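PDB 3CJY: putative thioesterase from Novosphingobium aromaticivorans, which probably hydrolyses acyl-CoA thioesters with two fused hotdog-type domains and binds a calcium ion. Local coordinates for residues I149-A154 with L166-K171; D186-A191 with C222-P227; L176-L181 with L209-A214; S40-L45 with L181-D186. All coordinates share one frame; numbering follows the deposited sequence. Where two conformers were deposited one is given.

Interaction 1: residues I149-A154 with L166-K171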
loop_
_atom_site.group_PDB
_atom_site.type_symbol
_atom_site.label_atom_id
_atom_site.label_comp_id
_atom_site.label_asym_id
_atom_site.label_seq_id
_atom_site.Cartn_x
_atom_site.Cartn_y
_atom_site.Cartn_z
ATOM N N ILE A 149 -19.996 6.541 14.160
ATOM C CA ILE A 149 -20.010 5.328 13.376
ATOM C C ILE A 149 -20.686 4.217 14.147
ATOM O O ILE A 149 -20.401 4.010 15.323
ATOM C CB ILE A 149 -18.561 4.857 13.054
ATOM C CG1 ILE A 149 -17.726 6.001 12.442
ATOM C CG2 ILE A 149 -18.607 3.640 12.146
ATOM C CD1 ILE A 149 -18.307 6.580 11.130
ATOM N N GLU A 150 -21.623 3.547 13.486
ATOM C CA GLU A 150 -22.276 2.384 14.056
ATOM C C GLU A 150 -21.431 1.141 13.712
ATOM O O GLU A 150 -21.133 0.882 12.537
ATOM C CB GLU A 150 -23.727 2.265 13.560
ATOM C CG GLU A 150 -24.490 1.122 14.243
ATOM C CD GLU A 150 -25.944 1.071 13.838
ATOM O OE1 GLU A 150 -26.352 1.846 12.921
ATOM O OE2 GLU A 150 -26.660 0.233 14.429
ATOM N N VAL A 151 -21.012 0.405 14.736
ATOM C CA VAL A 151 -20.124 -0.755 14.549
ATOM C C VAL A 151 -20.703 -2.032 15.076
ATOM O O VAL A 151 -21.151 -2.099 16.226
ATOM C CB VAL A 151 -18.743 -0.495 15.248
ATOM C CG1 VAL A 151 -17.741 -1.592 14.998
ATOM C CG2 VAL A 151 -18.133 0.871 14.857
ATOM N N ARG A 152 -20.722 -3.041 14.225
ATOM C CA ARG A 152 -21.165 -4.349 14.630
ATOM C C ARG A 152 -20.097 -5.410 14.354
ATOM O O ARG A 152 -19.271 -5.284 13.442
ATOM C CB ARG A 152 -22.444 -4.700 13.919
ATOM C CG ARG A 152 -23.565 -3.724 14.281
ATOM C CD ARG A 152 -24.861 -4.092 13.594
ATOM N NE ARG A 152 -25.902 -3.087 13.877
ATOM C CZ ARG A 152 -27.092 -3.101 13.306
ATOM N NH1 ARG A 152 -27.431 -4.078 12.492
ATOM N NH2 ARG A 152 -27.952 -2.138 13.560
ATOM N N GLU A 153 -20.133 -6.463 15.161
ATOM C CA GLU A 153 -19.154 -7.568 15.033
ATOM C C GLU A 153 -19.577 -8.532 13.940
ATOM O O GLU A 153 -20.619 -9.173 14.062
ATOM C CB GLU A 153 -19.068 -8.373 16.322
ATOM C CG GLU A 153 -18.667 -7.623 17.547
ATOM C CD GLU A 153 -17.189 -7.226 17.583
ATOM O OE1 GLU A 153 -16.423 -7.711 16.716
ATOM O OE2 GLU A 153 -16.797 -6.448 18.507
ATOM N N ALA A 154 -18.755 -8.693 12.900
ATOM C CA ALA A 154 -19.112 -9.587 11.798
ATOM C C ALA A 154 -18.302 -10.888 11.789
ATOM O O ALA A 154 -18.520 -11.740 10.937
ATOM C CB ALA A 154 -18.917 -8.861 10.448
ATOM N N LEU A 166 -15.655 -6.277 10.862
ATOM C CA LEU A 166 -16.665 -5.379 11.417
ATOM C C LEU A 166 -17.609 -4.853 10.329
ATOM O O LEU A 166 -17.172 -4.550 9.215
ATOM C CB LEU A 166 -15.942 -4.165 12.045
ATOM C CG LEU A 166 -14.910 -4.463 13.110
ATOM C CD1 LEU A 166 -14.268 -3.100 13.509
ATOM C CD2 LEU A 166 -15.546 -5.070 14.294
ATOM N N TRP A 167 -18.885 -4.724 10.672
ATOM C CA TRP A 167 -19.824 -3.975 9.865
ATOM C C TRP A 167 -19.763 -2.530 10.383
ATOM O O TRP A 167 -19.915 -2.257 11.588
ATOM C CB TRP A 167 -21.261 -4.501 9.961
ATOM C CG TRP A 167 -21.546 -5.744 9.215
ATOM C CD1 TRP A 167 -21.794 -6.968 9.747
ATOM C CD2 TRP A 167 -21.623 -5.895 7.801
ATOM N NE1 TRP A 167 -22.055 -7.868 8.757
ATOM C CE2 TRP A 167 -21.918 -7.255 7.544
ATOM C CE3 TRP A 167 -21.462 -5.045 6.730
ATOM C CZ2 TRP A 167 -22.103 -7.747 6.238
ATOM C CZ3 TRP A 167 -21.630 -5.538 5.440
ATOM C CH2 TRP A 167 -21.950 -6.861 5.209
ATOM N N LEU A 168 -19.573 -1.601 9.462
ATOM C CA LEU A 168 -19.483 -0.176 9.778
ATOM C C LEU A 168 -20.496 0.629 8.996
ATOM O O LEU A 168 -20.726 0.385 7.839
ATOM C CB LEU A 168 -18.095 0.389 9.433
ATOM C CG LEU A 168 -16.907 -0.313 10.080
ATOM C CD1 LEU A 168 -15.606 0.309 9.487
ATOM C CD2 LEU A 168 -16.952 -0.254 11.600
ATOM N N ARG A 169 -21.113 1.589 9.661
ATOM C CA ARG A 169 -22.075 2.439 8.989
ATOM C C ARG A 169 -22.015 3.837 9.575
ATOM O O ARG A 169 -22.113 4.004 10.819
ATOM C CB ARG A 169 -23.490 1.888 9.127
ATOM C CG ARG A 169 -24.473 2.760 8.324
ATOM C CD ARG A 169 -25.868 2.218 8.321
ATOM N NE ARG A 169 -26.494 2.095 9.635
ATOM C CZ ARG A 169 -27.700 1.533 9.796
ATOM N NH1 ARG A 169 -28.361 1.091 8.735
ATOM N NH2 ARG A 169 -28.256 1.400 11.001
ATOM N N ARG A 170 -21.839 4.816 8.701
ATOM C CA ARG A 170 -21.882 6.233 9.123
ATOM C C ARG A 170 -23.289 6.596 9.565
ATOM O O ARG A 170 -24.286 6.407 8.820
ATOM C CB ARG A 170 -21.428 7.187 8.025
ATOM C CG ARG A 170 -19.927 7.181 7.847
ATOM C CD ARG A 170 -19.488 7.945 6.711
ATOM N NE ARG A 170 -19.797 9.334 6.890
ATOM C CZ ARG A 170 -19.140 10.302 6.261
ATOM N NH1 ARG A 170 -18.126 10.003 5.455
ATOM N NH2 ARG A 170 -19.467 11.565 6.474
ATOM N N LYS A 171 -23.381 7.134 10.772
ATOM C CA LYS A 171 -24.676 7.544 11.302
ATOM C C LYS A 171 -25.260 8.720 10.518
ATOM O O LYS A 171 -26.458 8.954 10.560
ATOM C CB LYS A 171 -24.577 7.872 12.803
ATOM C CG LYS A 171 -24.343 6.594 13.688
ATOM C CD LYS A 171 -24.194 6.929 15.178
ATOM C CE LYS A 171 -23.622 5.776 15.971
ATOM N NZ LYS A 171 -23.560 6.149 17.432
HETATM O O HOH W 1 -25.931 4.056 11.262
#
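E150 and R169 both send CG anti to the backbone N (chi1 -175° and -176°), which carries their side chains off the same face of an antiparallel hairpin, side by side. The glutamate then stays extended, while the arginine bends at chi3 and brings its guanidinium to the carboxylate. R169 NH2 donates to the syn side of E150 OE1 at 2.7 Å, and this oxygen lies at the guanidinium edge, in its plane. The two flat groups are turned 50° apart, and NE makes a weak second bond to OE1; a water also bridges the two, accepting from NE and donating to OE1. On the other oxygen, R152 NH2 approaches E150 OE2 from above the carboxylate plane, 2.8 Å away. One acidic residue therefore joins two arginines whose NH2 atoms are 4.4 Å apart, and its charge probably eases their mutual repulsion; R152 also pairs with D128. Beneath this network, E150 with R169 and R152 with W167 are hydrogen-bonded pairs, the straightest bond running from R152 N to W167 O at 2.9 Å. On the opposite face the middle is apolar, as suits its buried residues: V151 CG2 packs on L168 CD2 at 3.6 Å. Where strand 149-153 ends, the small methyl of A154 lies 3.5 Å from CD1 of W167, whose indole N-H binds the carbonyl of P125. Strand 163-170 continues into the sheet through strand 220-230, pairing L166 and L168 with C222 and C220, while I149, L168 and R170 lie against F184 of helix 178-185.

Interaction 2: residues D186-A191 with C222-P227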
loop_
_atom_site.group_PDB
_atom_site.type_symbol
_atom_site.label_atom_id
_atom_site.label_comp_id
_atom_site.label_asym_id
_atom_site.label_seq_id
_atom_site.Cartn_x
_atom_site.Cartn_y
_atom_site.Cartn_z
ATOM N N ASP A 186 -8.920 2.966 7.757
ATOM C CA ASP A 186 -8.071 3.267 8.925
ATOM C C ASP A 186 -8.620 2.748 10.259
ATOM O O ASP A 186 -8.271 3.251 11.336
ATOM C CB ASP A 186 -7.743 4.737 8.985
ATOM C CG ASP A 186 -6.544 5.050 9.909
ATOM O OD1 ASP A 186 -5.556 4.303 9.894
ATOM O OD2 ASP A 186 -6.608 6.050 10.659
ATOM N N PHE A 187 -9.422 1.695 10.184
ATOM C CA PHE A 187 -9.828 0.951 11.361
ATOM C C PHE A 187 -8.819 -0.189 11.698
ATOM O O PHE A 187 -8.961 -0.912 12.672
ATOM C CB PHE A 187 -11.238 0.393 11.195
ATOM C CG PHE A 187 -12.327 1.343 11.606
ATOM C CD1 PHE A 187 -12.477 2.570 10.973
ATOM C CD2 PHE A 187 -13.229 0.976 12.611
ATOM C CE1 PHE A 187 -13.454 3.450 11.341
ATOM C CE2 PHE A 187 -14.249 1.849 12.979
ATOM C CZ PHE A 187 -14.361 3.084 12.327
ATOM N N LEU A 188 -7.737 -0.271 10.934
ATOM C CA LEU A 188 -6.737 -1.325 11.178
ATOM C C LEU A 188 -6.106 -1.234 12.562
ATOM O O LEU A 188 -5.724 -2.250 13.092
ATOM C CB LEU A 188 -5.667 -1.412 10.079
ATOM C CG LEU A 188 -6.075 -2.247 8.883
ATOM C CD1 LEU A 188 -5.176 -2.014 7.691
ATOM C CD2 LEU A 188 -6.119 -3.742 9.273
ATOM N N PRO A 189 -5.911 -0.012 13.114
ATOM C CA PRO A 189 -5.369 -0.033 14.501
ATOM C C PRO A 189 -6.234 -0.835 15.501
ATOM O O PRO A 189 -5.730 -1.469 16.419
ATOM C CB PRO A 189 -5.229 1.459 14.829
ATOM C CG PRO A 189 -5.048 2.112 13.483
ATOM C CD PRO A 189 -5.919 1.359 12.546
ATOM N N ILE A 190 -7.538 -0.889 15.275
ATOM C CA ILE A 190 -8.446 -1.662 16.126
ATOM C C ILE A 190 -8.163 -3.147 15.908
ATOM O O ILE A 190 -8.078 -3.917 16.854
ATOM C CB ILE A 190 -9.933 -1.314 15.828
ATOM C CG1 ILE A 190 -10.220 0.135 16.277
ATOM C CG2 ILE A 190 -10.851 -2.296 16.511
ATOM C CD1 ILE A 190 -11.561 0.629 15.852
ATOM N N ALA A 191 -7.889 -3.512 14.668
ATOM C CA ALA A 191 -7.575 -4.903 14.350
ATOM C C ALA A 191 -6.244 -5.283 15.023
ATOM O O ALA A 191 -6.076 -6.412 15.514
ATOM C CB ALA A 191 -7.446 -5.105 12.843
ATOM N N CYS A 222 -15.855 -4.221 6.830
ATOM C CA CYS A 222 -14.470 -3.800 7.070
ATOM C C CYS A 222 -13.743 -5.093 7.480
ATOM O O CYS A 222 -13.811 -5.567 8.615
ATOM C CB CYS A 222 -14.418 -2.708 8.133
ATOM S SG CYS A 222 -12.746 -2.240 8.592
ATOM N N ASP A 223 -13.072 -5.666 6.489
ATOM C CA ASP A 223 -12.483 -7.005 6.574
ATOM C C ASP A 223 -10.962 -6.933 6.640
ATOM O O ASP A 223 -10.310 -6.764 5.622
ATOM C CB ASP A 223 -12.993 -7.699 5.275
ATOM C CG ASP A 223 -12.588 -9.147 5.133
ATOM O OD1 ASP A 223 -12.123 -9.751 6.102
ATOM O OD2 ASP A 223 -12.767 -9.658 3.996
HETATM N N MSE A 224 -10.444 -7.089 7.856
HETATM C CA MSE A 224 -9.058 -6.836 8.232
HETATM C C MSE A 224 -8.254 -8.007 8.680
HETATM O O MSE A 224 -8.753 -8.975 9.280
HETATM C CB MSE A 224 -9.040 -5.801 9.398
HETATM C CG MSE A 224 -9.710 -4.487 9.072
HETATM SE SE MSE A 224 -9.779 -3.150 10.416
HETATM C CE MSE A 224 -11.146 -3.978 11.479
ATOM N N ILE A 225 -6.962 -7.923 8.382
ATOM C CA ILE A 225 -6.011 -8.896 8.889
ATOM C C ILE A 225 -4.737 -8.186 9.336
ATOM O O ILE A 225 -4.267 -7.232 8.688
ATOM C CB ILE A 225 -5.687 -10.033 7.825
ATOM C CG1 ILE A 225 -4.828 -11.127 8.437
ATOM C CG2 ILE A 225 -4.997 -9.404 6.599
ATOM C CD1 ILE A 225 -4.756 -12.421 7.616
ATOM N N ILE A 226 -4.173 -8.661 10.438
ATOM C CA ILE A 226 -2.816 -8.261 10.882
ATOM C C ILE A 226 -1.999 -9.546 10.728
ATOM O O ILE A 226 -2.106 -10.475 11.518
ATOM C CB ILE A 226 -2.767 -7.826 12.383
ATOM C CG1 ILE A 226 -3.744 -6.693 12.665
ATOM C CG2 ILE A 226 -1.364 -7.425 12.711
ATOM C CD1 ILE A 226 -3.465 -5.400 11.883
ATOM N N PRO A 227 -1.202 -9.649 9.647
ATOM C CA PRO A 227 -0.578 -10.937 9.412
ATOM C C PRO A 227 0.732 -11.199 10.160
ATOM O O PRO A 227 1.102 -12.350 10.394
ATOM C CB PRO A 227 -0.310 -10.900 7.886
ATOM C CG PRO A 227 -0.031 -9.491 7.622
ATOM C CD PRO A 227 -1.035 -8.741 8.502
#
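At the start of helix 188-196 in the C-terminal thioesterase domain, L188 and A191 of the first turn, together with F187 just before it, lie on C222, M224 and I226 of strand 220-230. M224, present as selenomethionine, makes the largest contribution from the strand. Its CG is anti to its carbonyl carbon (chi1 -58°), and SE lies 3.3 Å from F187 O and 3.9 Å from F187 CB. L188 slides past it in the opposite direction, laying CD2 3.6 Å from M224 CB. Helix 188-196 follows directly on helix 178-185, and the two lie on the curved antiparallel sheet in the manner of the hotdog helix; no hydrogen bond crosses the interface here. Alanine suits position 191 because its short methyl lets the helix come close: A191 CB is 3.9 Å from M224 CB and 4.0 Å from CG1 of I226. The branched I226 lies further along the strand, its CD1 4.1 Å from CD2 of L188. At the other end, C222 SG touches F187 CB at 4.0 Å, while the phenyl ring of F187 turns away from the strand toward Y145 and L146. I226 also packs on W118 of the second subunit.

Interaction 3: residues L176-L181 with L209-A214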
loop_
_atom_site.group_PDB
_atom_site.type_symbol
_atom_site.label_atom_id
_atom_site.label_comp_id
_atom_site.label_asym_id
_atom_site.label_seq_id
_atom_site.Cartn_x
_atom_site.Cartn_y
_atom_site.Cartn_z
ATOM N N LEU A 176 -20.972 5.714 0.499
ATOM C CA LEU A 176 -19.713 4.985 0.603
ATOM C C LEU A 176 -18.798 5.445 -0.531
ATOM O O LEU A 176 -18.468 4.733 -1.453
ATOM C CB LEU A 176 -19.940 3.501 0.594
ATOM C CG LEU A 176 -20.529 3.008 1.906
ATOM C CD1 LEU A 176 -20.965 1.557 1.683
ATOM C CD2 LEU A 176 -19.559 3.112 3.056
ATOM N N ASP A 177 -18.479 6.721 -0.457
ATOM C CA ASP A 177 -17.578 7.365 -1.401
ATOM C C ASP A 177 -16.108 7.203 -0.991
ATOM O O ASP A 177 -15.796 6.544 0.016
ATOM C CB ASP A 177 -17.942 8.847 -1.623
ATOM C CG ASP A 177 -17.856 9.693 -0.358
ATOM O OD1 ASP A 177 -17.411 9.225 0.714
ATOM O OD2 ASP A 177 -18.283 10.854 -0.426
ATOM N N ALA A 178 -15.201 7.855 -1.731
ATOM C CA ALA A 178 -13.764 7.708 -1.497
ATOM C C ALA A 178 -13.380 8.132 -0.055
ATOM O O ALA A 178 -12.587 7.440 0.625
ATOM C CB ALA A 178 -12.999 8.468 -2.521
ATOM N N ALA A 179 -14.020 9.205 0.404
ATOM C CA ALA A 179 -13.768 9.753 1.754
ATOM C C ALA A 179 -14.162 8.727 2.813
ATOM O O ALA A 179 -13.368 8.380 3.715
ATOM C CB ALA A 179 -14.495 11.048 1.976
ATOM N N SER A 180 -15.357 8.183 2.671
ATOM C CA SER A 180 -15.848 7.179 3.611
ATOM C C SER A 180 -14.961 5.950 3.624
ATOM O O SER A 180 -14.648 5.422 4.657
ATOM C CB SER A 180 -17.307 6.761 3.312
ATOM O OG SER A 180 -18.176 7.857 3.566
ATOM N N LEU A 181 -14.580 5.479 2.443
ATOM C CA LEU A 181 -13.718 4.282 2.327
ATOM C C LEU A 181 -12.311 4.528 2.977
ATOM O O LEU A 181 -11.787 3.702 3.702
ATOM C CB LEU A 181 -13.629 3.867 0.850
ATOM C CG LEU A 181 -14.944 3.383 0.211
ATOM C CD1 LEU A 181 -14.800 3.272 -1.297
ATOM C CD2 LEU A 181 -15.420 2.067 0.881
ATOM N N LEU A 209 -4.635 3.374 0.187
ATOM C CA LEU A 209 -6.034 3.046 -0.272
ATOM C C LEU A 209 -6.062 2.825 -1.791
ATOM O O LEU A 209 -5.482 3.624 -2.552
ATOM C CB LEU A 209 -7.019 4.160 0.097
ATOM C CG LEU A 209 -8.497 3.834 -0.017
ATOM C CD1 LEU A 209 -8.928 2.855 1.080
ATOM C CD2 LEU A 209 -9.367 5.100 -0.025
ATOM N N ARG A 210 -6.728 1.746 -2.207
ATOM C CA ARG A 210 -6.916 1.452 -3.627
ATOM C C ARG A 210 -8.418 1.297 -3.853
ATOM O O ARG A 210 -9.033 0.364 -3.350
ATOM C CB ARG A 210 -6.157 0.173 -4.020
ATOM C CG ARG A 210 -4.721 0.276 -3.684
ATOM C CD ARG A 210 -3.883 -0.921 -4.105
ATOM N NE ARG A 210 -2.597 -0.773 -3.480
ATOM C CZ ARG A 210 -1.673 0.074 -3.911
ATOM N NH1 ARG A 210 -1.882 0.737 -5.051
ATOM N NH2 ARG A 210 -0.523 0.204 -3.243
ATOM N N ILE A 211 -8.998 2.202 -4.641
ATOM C CA ILE A 211 -10.442 2.197 -4.821
ATOM C C ILE A 211 -10.838 1.583 -6.142
ATOM O O ILE A 211 -10.310 1.985 -7.188
ATOM C CB ILE A 211 -10.999 3.630 -4.786
ATOM C CG1 ILE A 211 -10.654 4.266 -3.430
ATOM C CG2 ILE A 211 -12.532 3.641 -5.073
ATOM C CD1 ILE A 211 -11.022 5.746 -3.355
ATOM N N THR A 212 -11.713 0.586 -6.100
ATOM C CA THR A 212 -12.278 0.019 -7.329
ATOM C C THR A 212 -13.638 0.657 -7.658
ATOM O O THR A 212 -13.966 0.915 -8.813
ATOM C CB THR A 212 -12.398 -1.524 -7.269
ATOM O OG1 THR A 212 -11.082 -2.078 -7.219
ATOM C CG2 THR A 212 -13.110 -2.109 -8.498
ATOM N N GLY A 213 -14.432 0.924 -6.638
ATOM C CA GLY A 213 -15.742 1.517 -6.856
ATOM C C GLY A 213 -16.375 2.023 -5.595
ATOM O O GLY A 213 -15.956 1.689 -4.515
ATOM N N ALA A 214 -17.355 2.881 -5.762
ATOM C CA ALA A 214 -18.031 3.490 -4.632
ATOM C C ALA A 214 -19.380 2.862 -4.527
ATOM O O ALA A 214 -19.803 2.061 -5.378
ATOM C CB ALA A 214 -18.170 4.977 -4.814
#
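L176, just ahead of helix 178-185, turns its carbonyl to the far end of the other segment: L176 O lies 3.4 Å from CB of A214, whose small methyl lets the two chains come close where D177 and A214 approach each other. The side chain of L176 goes instead to F184 and L248. D177 follows at the N-cap. With chi1 at 61°, its carboxylate folds back over the first turn, and OD1 accepts from S180 N at 3.0 Å, nearly along its own C-O axis. Aspartate suits this place, since it satisfies an amide that lacks a helical partner and its negative charge should interact favourably with the positive end of the helix dipole. A178 opens the helix proper and meets I211: A178 CB and I211 CD1 are 3.5 Å apart, a tight pair, and the short alanine suits so close an approach. I211 reaches across with an extended chain (chi2 173°). This is the hotdog pattern of a helix lying on the inner face of an antiparallel sheet, here on strand 203-211. L209, two residues earlier on the strand, divides its methyls between two helix carbonyls, CD2 near A178 O and CD1 4.0 Å from L181 O. L181 closes the walk: its CD1 sits 3.8 Å from the carbonyl oxygen of G213 and more loosely, at 4.4 Å, from CG2 of I211. Between these inward residues, R210 points to the other side of the strand, where it forms a salt bridge with D206 of the second subunit, and T212 hydrogen-bonds S228 and Q235 of that subunit.

Interaction 4: residues S40-L45 with L181-D186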
loop_
_atom_site.group_PDB
_atom_site.type_symbol
_atom_site.label_atom_id
_atom_site.label_comp_id
_atom_site.label_asym_id
_atom_site.label_seq_id
_atom_site.Cartn_x
_atom_site.Cartn_y
_atom_site.Cartn_z
ATOM N N SER A 40 -7.414 12.092 7.436
ATOM C CA SER A 40 -6.294 12.726 6.732
ATOM C C SER A 40 -6.250 12.200 5.290
ATOM O O SER A 40 -6.109 12.983 4.340
ATOM C CB SER A 40 -4.969 12.465 7.438
ATOM O OG SER A 40 -4.936 13.222 8.647
HETATM N N MSE A 41 -6.321 10.884 5.171
HETATM C CA MSE A 41 -6.331 10.257 3.855
HETATM C C MSE A 41 -7.534 10.743 3.044
HETATM O O MSE A 41 -7.384 11.198 1.887
HETATM C CB MSE A 41 -6.301 8.737 3.905
HETATM C CG MSE A 41 -6.544 8.187 2.516
HETATM SE SE MSE A 41 -5.051 8.504 1.238
HETATM C CE MSE A 41 -3.961 7.039 1.864
ATOM N N ALA A 42 -8.711 10.735 3.647
ATOM C CA ALA A 42 -9.937 11.201 2.989
ATOM C C ALA A 42 -9.784 12.602 2.423
ATOM O O ALA A 42 -10.173 12.893 1.297
ATOM C CB ALA A 42 -11.113 11.146 3.947
ATOM N N LEU A 43 -9.209 13.489 3.237
ATOM C CA LEU A 43 -9.010 14.896 2.884
ATOM C C LEU A 43 -8.007 15.029 1.762
ATOM O O LEU A 43 -8.176 15.810 0.837
ATOM C CB LEU A 43 -8.584 15.692 4.129
ATOM C CG LEU A 43 -9.677 16.062 5.143
ATOM C CD1 LEU A 43 -9.155 16.325 6.567
ATOM C CD2 LEU A 43 -10.486 17.270 4.628
ATOM N N ALA A 44 -6.963 14.232 1.838
ATOM C CA ALA A 44 -5.923 14.291 0.796
ATOM C C ALA A 44 -6.537 13.858 -0.542
ATOM O O ALA A 44 -6.324 14.492 -1.616
ATOM C CB ALA A 44 -4.740 13.417 1.197
ATOM N N LEU A 45 -7.328 12.789 -0.498
ATOM C CA LEU A 45 -7.942 12.298 -1.710
ATOM C C LEU A 45 -9.000 13.230 -2.254
ATOM O O LEU A 45 -9.177 13.349 -3.465
ATOM C CB LEU A 45 -8.563 10.937 -1.487
ATOM C CG LEU A 45 -7.665 9.780 -1.036
ATOM C CD1 LEU A 45 -8.553 8.548 -0.787
ATOM C CD2 LEU A 45 -6.584 9.513 -2.074
ATOM N N LEU A 181 -14.580 5.479 2.443
ATOM C CA LEU A 181 -13.718 4.282 2.327
ATOM C C LEU A 181 -12.311 4.528 2.977
ATOM O O LEU A 181 -11.787 3.702 3.702
ATOM C CB LEU A 181 -13.629 3.867 0.850
ATOM C CG LEU A 181 -14.944 3.383 0.211
ATOM C CD1 LEU A 181 -14.800 3.272 -1.297
ATOM C CD2 LEU A 181 -15.420 2.067 0.881
ATOM N N ALA A 182 -11.754 5.724 2.753
ATOM C CA ALA A 182 -10.475 6.063 3.330
ATOM C C ALA A 182 -10.595 6.011 4.859
ATOM O O ALA A 182 -9.712 5.551 5.546
ATOM C CB ALA A 182 -10.010 7.464 2.871
HETATM N N MSE A 183 -11.712 6.496 5.384
HETATM C CA MSE A 183 -11.891 6.545 6.833
HETATM C C MSE A 183 -12.028 5.108 7.384
HETATM O O MSE A 183 -11.414 4.748 8.380
HETATM C CB MSE A 183 -13.051 7.480 7.186
HETATM C CG MSE A 183 -12.534 8.915 7.174
HETATM SE SE MSE A 183 -13.872 10.303 7.526
HETATM C CE MSE A 183 -14.591 10.253 5.958
ATOM N N PHE A 184 -12.849 4.284 6.730
ATOM C CA PHE A 184 -13.068 2.925 7.194
ATOM C C PHE A 184 -11.829 2.031 7.083
ATOM O O PHE A 184 -11.632 1.083 7.865
ATOM C CB PHE A 184 -14.252 2.281 6.460
ATOM C CG PHE A 184 -15.600 2.868 6.825
ATOM C CD1 PHE A 184 -15.787 3.552 8.027
ATOM C CD2 PHE A 184 -16.716 2.588 6.048
ATOM C CE1 PHE A 184 -17.085 3.969 8.419
ATOM C CE2 PHE A 184 -17.998 3.050 6.415
ATOM C CZ PHE A 184 -18.150 3.763 7.595
ATOM N N ALA A 185 -10.989 2.324 6.082
ATOM C CA ALA A 185 -9.724 1.622 5.880
ATOM C C ALA A 185 -8.801 1.810 7.096
ATOM O O ALA A 185 -8.009 0.952 7.424
ATOM C CB ALA A 185 -8.974 2.122 4.576
ATOM N N ASP A 186 -8.920 2.966 7.757
ATOM C CA ASP A 186 -8.071 3.267 8.925
ATOM C C ASP A 186 -8.620 2.748 10.259
ATOM O O ASP A 186 -8.271 3.251 11.336
ATOM C CB ASP A 186 -7.743 4.737 8.985
ATOM C CG ASP A 186 -6.544 5.050 9.909
ATOM O OD1 ASP A 186 -5.556 4.303 9.894
ATOM O OD2 ASP A 186 -6.608 6.050 10.659
#
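A182 points its methyl toward segment 40-45 of helix 37-52, landing among M41, A42 and L45, and the contact is built round that one small methyl. A182 CB lies 3.6 Å from the backbone N of A42 and 4.0 Å from A42 CB, so two alanines face each other where the backbones come nearest. Such short residues allow the segment axes to approach to 8.1 Å, running nearly antiparallel at 154°. L45, a turn further on, lays CD1 alongside the same methyl at 4.1 Å. M41, a selenomethionine modelled in two conformers, touches A182 CB through CG in the conformer described; the placing of its outer end is less certain. M183 starts with its root turned aside, yet CG and, after the bend at chi3 (-77°), CE both lie beside A42 CB, CE at 4.1 Å, a flexible chain covering the flank of the alanine pair. No hydrogen bond crosses this buried apolar seam. It joins the central helices of the N-terminal and C-terminal hotdog domains. Helix 37-52 lies on strand 56-63 through S40, M41, A44 and L45, helix 178-185 meets strand 203-211 through A185 and strand 163-170 through F184, and F6 covers A42 and L43.

The four contacts trace a path from a hairpin of the C-terminal domain to the seam between both domains. Interaction 1, that hairpin, comes first within the domain, and its strand 163-170 neighbours strand 220-230 of interaction 2, their centres about 13 Å apart. Interactions 3 and 4 share L181 and helix 178-185, which faces strand 203-211 with one flank and helix 37-52 with another; their centres are about 8 Å apart. D186 lies in the segments of both interactions 2 and 4 without contributing to either. Along the chain, interaction 1 is nested inside the loop closed by interaction 4, while interactions 2 and 3 alternate. Helix 178-185 thus links its own sheet to helix 37-52 of the N-terminal domain, and interactions 2 and 3 also border the second subunit.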